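PDB 6HCD: universal stress protein from Archaeoglobus fulgidus, which is of uncertain function but belongs to the universal stress protein A family, whose members are generally linked to survival under stress. Local coordinates for residues Met25-Ala30 with Arg50-Pro55. Residues are numbered along the deposited sequence; the frame is centred on the assembly and turned at random.
Sequences MPIVVA and RLRGVP
The carbonyl oxygen of Pro-55 accepts a hydrogen bond from the backbone nitrogen of Ile-27, N to O 3.0 Å, with an N-H...O angle of 152°. Beside this bond, CA of Pro-26 lies 3.4 Å from the same oxygen. Pro-26 has no amide hydrogen to give, and the donor is the next residue, Ile-27; Ile-27 and Val-29 then pair with Tyr-57, carrying the parallel ladder onward into strand 56-62. The order strand 27-30, helix 36-52, strand 56-62, with the two strands parallel, makes this a beta-alpha-beta crossover, and Gly-53 is the first residue after the helix to leave helical geometry, with positive phi, before the chain turns back to the sheet. Beside the ladder, Val-54 faces the opposing backbone. Its CB stands 3.5 Å from O of Met-25, a selenomethionine; this buried oxygen has no hydrogen-bond partner in the model and meets the methyls of Val-54 instead. One of them, CG2, also packs 3.9 Å from CG1 of Ile-27, the two side chains crossing at about a right angle. That CG1 sits anti to the carbonyl carbon of Ile-27 (chi1 -64°), and chi2 of -67° turns CD1 to within 4.1 Å of CD of Arg-52. Beyond that apolar touch the extended arginine carries its guanidinium to salt bridges with Glu-48 of its own chain and with Glu-47 and Glu-48 of the second subunit.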
loop_
_atom_site.group_PDB
_atom_site.type_symbol
_atom_site.label_atom_id
_atom_site.label_comp_id
_atom_site.label_asym_id
_atom_site.label_seq_id
_atom_site.Cartn_x
_atom_site.Cartn_y
_atom_site.Cartn_z
HETATM N N MSE A 25 1.023 -1.299 -18.151
HETATM C CA MSE A 25 0.320 -1.514 -16.903
HETATM C C MSE A 25 0.302 -0.167 -16.175
HETATM O O MSE A 25 1.338 0.333 -15.726
HETATM C CB MSE A 25 1.088 -2.559 -16.138
HETATM C CG MSE A 25 1.025 -3.880 -16.909
HETATM SE SE MSE A 25 1.957 -5.264 -15.898
HETATM C CE MSE A 25 3.739 -4.441 -15.647
ATOM N N PRO A 26 -0.873 0.474 -16.028
ATOM C CA PRO A 26 -0.929 1.792 -15.392
ATOM C C PRO A 26 -0.823 1.741 -13.860
ATOM O O PRO A 26 -1.023 0.661 -13.226
ATOM C CB PRO A 26 -2.324 2.282 -15.788
ATOM C CG PRO A 26 -3.152 1.012 -15.880
ATOM C CD PRO A 26 -2.199 -0.041 -16.422
ATOM N N ILE A 27 -0.574 2.915 -13.279
ATOM C CA ILE A 27 -0.843 3.164 -11.875
ATOM C C ILE A 27 -2.315 3.598 -11.783
ATOM O O ILE A 27 -2.721 4.531 -12.480
ATOM C CB ILE A 27 0.105 4.260 -11.329
ATOM C CG1 ILE A 27 1.578 3.847 -11.358
ATOM C CG2 ILE A 27 -0.316 4.724 -9.942
ATOM C CD1 ILE A 27 1.907 2.707 -10.412
ATOM N N VAL A 28 -3.092 2.950 -10.914
ATOM C CA VAL A 28 -4.484 3.329 -10.674
ATOM C C VAL A 28 -4.536 4.097 -9.356
ATOM O O VAL A 28 -3.995 3.633 -8.364
ATOM C CB VAL A 28 -5.407 2.096 -10.627
ATOM C CG1 VAL A 28 -6.788 2.413 -10.077
ATOM C CG2 VAL A 28 -5.502 1.436 -11.991
ATOM N N VAL A 29 -5.180 5.264 -9.366
ATOM C CA VAL A 29 -5.325 6.055 -8.171
ATOM C C VAL A 29 -6.822 6.309 -7.962
ATOM O O VAL A 29 -7.524 6.716 -8.876
ATOM C CB VAL A 29 -4.483 7.345 -8.227
ATOM C CG1 VAL A 29 -4.810 8.214 -9.424
ATOM C CG2 VAL A 29 -4.605 8.122 -6.937
ATOM N N ALA A 30 -7.314 5.973 -6.762
ATOM C CA ALA A 30 -8.688 6.195 -6.377
ATOM C C ALA A 30 -8.771 7.505 -5.583
ATOM O O ALA A 30 -8.069 7.670 -4.603
ATOM C CB ALA A 30 -9.190 5.027 -5.573
ATOM N N ARG A 50 6.034 8.377 -13.027
ATOM C CA ARG A 50 7.243 8.986 -13.613
ATOM C C ARG A 50 8.417 8.006 -13.564
ATOM O O ARG A 50 9.153 7.884 -14.523
ATOM C CB ARG A 50 7.668 10.245 -12.859
ATOM C CG ARG A 50 6.857 11.489 -13.204
ATOM C CD ARG A 50 7.499 12.752 -12.641
ATOM N NE ARG A 50 8.193 12.588 -11.369
ATOM C CZ ARG A 50 7.718 12.964 -10.179
ATOM N NH1 ARG A 50 6.521 13.528 -10.082
ATOM N NH2 ARG A 50 8.483 12.808 -9.110
ATOM N N LEU A 51 8.606 7.356 -12.414
ATOM C CA LEU A 51 9.700 6.404 -12.221
ATOM C C LEU A 51 9.557 5.217 -13.179
ATOM O O LEU A 51 10.550 4.762 -13.732
ATOM C CB LEU A 51 9.714 5.922 -10.767
ATOM C CG LEU A 51 10.165 6.944 -9.729
ATOM C CD1 LEU A 51 9.906 6.421 -8.330
ATOM C CD2 LEU A 51 11.635 7.292 -9.914
ATOM N N ARG A 52 8.322 4.738 -13.378
ATOM C CA ARG A 52 8.064 3.504 -14.113
ATOM C C ARG A 52 7.814 3.784 -15.598
ATOM O O ARG A 52 7.881 2.863 -16.401
ATOM C CB ARG A 52 6.881 2.760 -13.489
ATOM C CG ARG A 52 7.142 2.255 -12.077
ATOM C CD ARG A 52 5.853 1.900 -11.362
ATOM N NE ARG A 52 6.053 1.548 -9.971
ATOM C CZ ARG A 52 6.414 0.351 -9.534
ATOM N NH1 ARG A 52 6.667 -0.626 -10.388
ATOM N NH2 ARG A 52 6.492 0.129 -8.238
ATOM N N GLY A 53 7.520 5.043 -15.953
ATOM C CA GLY A 53 7.182 5.436 -17.325
ATOM C C GLY A 53 5.844 4.876 -17.784
ATOM O O GLY A 53 5.720 4.380 -18.907
ATOM N N VAL A 54 4.833 4.954 -16.907
ATOM C CA VAL A 54 3.477 4.496 -17.215
ATOM C C VAL A 54 2.502 5.625 -16.887
ATOM O O VAL A 54 2.826 6.530 -16.113
ATOM C CB VAL A 54 3.135 3.199 -16.456
ATOM C CG1 VAL A 54 4.164 2.105 -16.720
ATOM C CG2 VAL A 54 3.005 3.438 -14.961
ATOM N N PRO A 55 1.295 5.616 -17.485
ATOM C CA PRO A 55 0.278 6.609 -17.158
ATOM C C PRO A 55 -0.419 6.309 -15.823
ATOM O O PRO A 55 -0.356 5.165 -15.305
ATOM C CB PRO A 55 -0.719 6.500 -18.319
ATOM C CG PRO A 55 -0.591 5.069 -18.803
ATOM C CD PRO A 55 0.845 4.670 -18.521
#